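Local coordinates for PF04016 domain protein (Desulfitobacterium hafniense, PDB 3L5O) that is of unknown function but combines enolase-like and Rossmann-like folds around a putative active site, with a possible role in heavy-metal chelation, at residues 86-95 with 195-203. Sequence-based numbering, arbitrary orientation.
Sequences VKSWNYVEAS and ASVVDKTLP. With IMD (imidazole), chain D.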
loop_
_atom_site.group_PDB
_atom_site.type_symbol
_atom_site.label_atom_id
_atom_site.label_comp_id
_atom_site.label_asym_id
_atom_site.label_seq_id
_atom_site.Cartn_x
_atom_site.Cartn_y
_atom_site.Cartn_z
ATOM N N VAL A 86 -12.943 0.168 0.608
ATOM C CA VAL A 86 -11.786 -0.413 -0.088
ATOM C C VAL A 86 -12.214 -1.384 -1.192
ATOM O O VAL A 86 -11.500 -1.569 -2.177
ATOM C CB VAL A 86 -10.784 -1.106 0.896
ATOM C CG1 VAL A 86 -11.326 -2.423 1.441
ATOM C CG2 VAL A 86 -9.392 -1.307 0.231
ATOM N N LYS A 87 -13.395 -1.966 -1.039
ATOM C CA LYS A 87 -13.897 -2.923 -1.994
ATOM C C LYS A 87 -14.619 -2.296 -3.174
ATOM O O LYS A 87 -15.023 -3.011 -4.109
ATOM C CB LYS A 87 -14.809 -3.896 -1.298
ATOM C CG LYS A 87 -14.196 -4.730 -0.170
ATOM C CD LYS A 87 -15.267 -5.778 0.195
ATOM C CE LYS A 87 -14.921 -6.705 1.332
ATOM N NZ LYS A 87 -15.884 -6.529 2.471
ATOM N N SER A 88 -14.709 -0.968 -3.188
ATOM C CA SER A 88 -15.442 -0.277 -4.242
ATOM C C SER A 88 -14.761 -0.387 -5.596
ATOM O O SER A 88 -13.527 -0.346 -5.695
ATOM C CB SER A 88 -15.613 1.188 -3.890
ATOM O OG SER A 88 -16.205 1.871 -4.961
ATOM N N TRP A 89 -15.566 -0.504 -6.654
ATOM C CA TRP A 89 -15.018 -0.490 -8.027
ATOM C C TRP A 89 -14.831 0.918 -8.546
ATOM O O TRP A 89 -14.378 1.111 -9.657
ATOM C CB TRP A 89 -15.899 -1.316 -8.959
ATOM C CG TRP A 89 -15.805 -2.746 -8.598
ATOM C CD1 TRP A 89 -16.766 -3.510 -8.003
ATOM C CD2 TRP A 89 -14.636 -3.565 -8.694
ATOM N NE1 TRP A 89 -16.277 -4.770 -7.762
ATOM C CE2 TRP A 89 -14.969 -4.829 -8.179
ATOM C CE3 TRP A 89 -13.330 -3.354 -9.169
ATOM C CZ2 TRP A 89 -14.064 -5.885 -8.144
ATOM C CZ3 TRP A 89 -12.434 -4.402 -9.137
ATOM C CH2 TRP A 89 -12.813 -5.658 -8.643
ATOM N N ASN A 90 -15.196 1.898 -7.721
ATOM C CA ASN A 90 -14.828 3.286 -7.910
ATOM C C ASN A 90 -13.518 3.475 -7.150
ATOM O O ASN A 90 -13.478 3.414 -5.928
ATOM C CB ASN A 90 -15.949 4.192 -7.366
ATOM C CG ASN A 90 -15.622 5.662 -7.493
ATOM O OD1 ASN A 90 -14.515 6.108 -7.168
ATOM N ND2 ASN A 90 -16.570 6.419 -7.978
ATOM N N TYR A 91 -12.434 3.694 -7.884
ATOM C CA TYR A 91 -11.111 3.744 -7.298
ATOM C C TYR A 91 -10.816 4.935 -6.354
ATOM O O TYR A 91 -10.001 4.791 -5.446
ATOM C CB TYR A 91 -10.043 3.549 -8.401
ATOM C CG TYR A 91 -10.023 2.127 -9.058
ATOM C CD1 TYR A 91 -10.651 1.010 -8.458
ATOM C CD2 TYR A 91 -9.336 1.913 -10.267
ATOM C CE1 TYR A 91 -10.616 -0.272 -9.062
ATOM C CE2 TYR A 91 -9.290 0.640 -10.870
ATOM C CZ TYR A 91 -9.926 -0.445 -10.265
ATOM O OH TYR A 91 -9.865 -1.688 -10.879
ATOM N N VAL A 92 -11.477 6.072 -6.514
ATOM C CA VAL A 92 -11.338 7.154 -5.516
ATOM C C VAL A 92 -11.954 6.735 -4.152
ATOM O O VAL A 92 -11.414 7.025 -3.108
ATOM C CB VAL A 92 -11.952 8.472 -5.996
ATOM C CG1 VAL A 92 -11.923 9.515 -4.893
ATOM C CG2 VAL A 92 -11.218 8.974 -7.221
ATOM N N GLU A 93 -13.100 6.071 -4.193
ATOM C CA GLU A 93 -13.745 5.534 -3.011
ATOM C C GLU A 93 -12.869 4.449 -2.377
ATOM O O GLU A 93 -12.680 4.425 -1.165
ATOM C CB GLU A 93 -15.122 5.005 -3.392
ATOM C CG GLU A 93 -15.829 4.288 -2.269
ATOM C CD GLU A 93 -17.283 3.996 -2.544
ATOM O OE1 GLU A 93 -17.835 4.566 -3.514
ATOM O OE2 GLU A 93 -17.877 3.198 -1.752
ATOM N N ALA A 94 -12.313 3.567 -3.200
ATOM C CA ALA A 94 -11.442 2.489 -2.712
ATOM C C ALA A 94 -10.203 3.039 -2.032
ATOM O O ALA A 94 -9.796 2.514 -1.011
ATOM C CB ALA A 94 -11.060 1.553 -3.830
ATOM N N SER A 95 -9.670 4.143 -2.538
ATOM C CA SER A 95 -8.485 4.767 -1.942
ATOM C C SER A 95 -8.793 5.273 -0.534
ATOM O O SER A 95 -7.986 5.139 0.349
ATOM C CB SER A 95 -7.909 5.885 -2.839
ATOM O OG SER A 95 -8.627 7.106 -2.715
ATOM N N ALA A 195 -0.926 0.118 -4.429
ATOM C CA ALA A 195 -2.024 0.514 -5.342
ATOM C C ALA A 195 -2.839 -0.687 -5.807
ATOM O O ALA A 195 -3.974 -0.521 -6.226
ATOM C CB ALA A 195 -1.502 1.282 -6.563
ATOM N N SER A 196 -2.249 -1.884 -5.770
ATOM C CA SER A 196 -2.941 -3.096 -6.158
ATOM C C SER A 196 -4.090 -3.467 -5.217
ATOM O O SER A 196 -5.004 -4.167 -5.613
ATOM C CB SER A 196 -1.977 -4.265 -6.257
ATOM O OG SER A 196 -1.364 -4.502 -5.000
ATOM N N VAL A 197 -4.039 -3.011 -3.977
ATOM C CA VAL A 197 -5.151 -3.178 -3.048
ATOM C C VAL A 197 -6.331 -2.401 -3.567
ATOM O O VAL A 197 -7.465 -2.922 -3.642
ATOM C CB VAL A 197 -4.782 -2.652 -1.613
ATOM C CG1 VAL A 197 -5.980 -2.734 -0.655
ATOM C CG2 VAL A 197 -3.624 -3.423 -1.085
ATOM N N VAL A 198 -6.068 -1.153 -3.936
ATOM C CA VAL A 198 -7.122 -0.257 -4.390
ATOM C C VAL A 198 -7.772 -0.734 -5.688
ATOM O O VAL A 198 -8.993 -0.707 -5.840
ATOM C CB VAL A 198 -6.573 1.167 -4.603
ATOM C CG1 VAL A 198 -7.625 2.055 -5.257
ATOM C CG2 VAL A 198 -6.086 1.788 -3.270
ATOM N N ASP A 199 -6.982 -1.185 -6.651
ATOM C CA ASP A 199 -7.619 -1.571 -7.905
ATOM C C ASP A 199 -8.041 -3.057 -7.990
ATOM O O ASP A 199 -8.631 -3.478 -8.978
ATOM C CB ASP A 199 -6.816 -1.074 -9.122
ATOM C CG ASP A 199 -5.474 -1.605 -9.163
ATOM O OD1 ASP A 199 -5.293 -2.702 -8.576
ATOM O OD2 ASP A 199 -4.536 -1.018 -9.770
ATOM N N LYS A 200 -7.806 -3.810 -6.920
ATOM C CA LYS A 200 -8.254 -5.211 -6.810
ATOM C C LYS A 200 -7.505 -6.176 -7.727
ATOM O O LYS A 200 -7.962 -7.280 -7.992
ATOM C CB LYS A 200 -9.775 -5.344 -6.969
ATOM C CG LYS A 200 -10.579 -5.383 -5.634
ATOM C CD LYS A 200 -10.612 -4.073 -4.871
ATOM C CE LYS A 200 -11.533 -3.045 -5.555
ATOM N NZ LYS A 200 -11.360 -1.718 -4.853
ATOM N N THR A 201 -6.316 -5.783 -8.161
ATOM C CA THR A 201 -5.421 -6.701 -8.895
ATOM C C THR A 201 -4.660 -7.604 -7.944
ATOM O O THR A 201 -4.143 -8.652 -8.358
ATOM C CB THR A 201 -4.420 -5.922 -9.781
ATOM O OG1 THR A 201 -3.736 -4.916 -9.012
ATOM C CG2 THR A 201 -5.164 -5.197 -10.883
ATOM N N LEU A 202 -4.593 -7.210 -6.673
ATOM C CA LEU A 202 -3.714 -7.880 -5.722
ATOM C C LEU A 202 -3.968 -9.391 -5.599
ATOM O O LEU A 202 -3.026 -10.143 -5.650
ATOM C CB LEU A 202 -3.755 -7.212 -4.336
ATOM C CG LEU A 202 -2.827 -7.804 -3.266
ATOM C CD1 LEU A 202 -1.369 -7.687 -3.648
ATOM C CD2 LEU A 202 -3.044 -7.095 -1.924
ATOM N N PRO A 203 -5.202 -9.851 -5.396
ATOM C CA PRO A 203 -5.384 -11.297 -5.176
ATOM C C PRO A 203 -4.835 -12.127 -6.345
ATOM O O PRO A 203 -4.154 -13.115 -6.091
ATOM C CB PRO A 203 -6.888 -11.444 -4.988
ATOM C CG PRO A 203 -7.372 -10.060 -4.553
ATOM C CD PRO A 203 -6.476 -9.089 -5.262
HETATM N N1 IMD D . -0.429 -1.273 -10.436
HETATM C C2 IMD D . -1.238 -1.293 -9.347
HETATM N N3 IMD D . -2.144 -2.269 -9.513
HETATM C C4 IMD D . -1.927 -2.868 -10.696
HETATM C C5 IMD D . -0.841 -2.233 -11.286
#
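Lys200 reaches across from the Rossmann-like half of the protein, just past the helix 195-199 that follows a central strand of the mixed sheet, and ends among backbone carbonyls of the enolase-like half. Its NZ donates to Val86 O and to Ser88 O, each at 2.7 Å, and a third bond runs back to Val198 O at 2.8 Å. Three carbonyls thus grip one ammonium group, two from the turn leading into helix 91-105 and one from the last turn of helix 195-199, and their negative ends would probably steady its charge. None of the three is met squarely: the donor tilts 24° from the carbonyl plane of Val86 and somewhat more from the other two. Reaching them takes a chain bent twice, with chi2 and chi3 both near +70°, which carries the chain across the indole of Trp89. CE sits over one face of the six-membered ring, 4.1 Å from its centroid, while Lys200 CB touches Trp89 CH2; NZ lies too far along for more than a weak cation-pi attraction.

Tyr91 swings its ring, CG anti to the carbonyl carbon (chi1 -67°), over the helix end, where Asp199 CB meets one face 3.7 Å from the centroid. Nearby, Val198 CG1 packs on Ala94 CB at 3.8 Å, and Val86 meets Val197 through their methyls. The Asp199 carboxylate turns from the tyrosine to make an Asx turn, OD1 accepting from Thr201 N on its anti side and from Thr201 OG1 as well on its syn side. Trp168 NE1 donates to Asp199 OD2, which lies 2.7 Å from N3 of an imidazole probably from the crystallisation liquor.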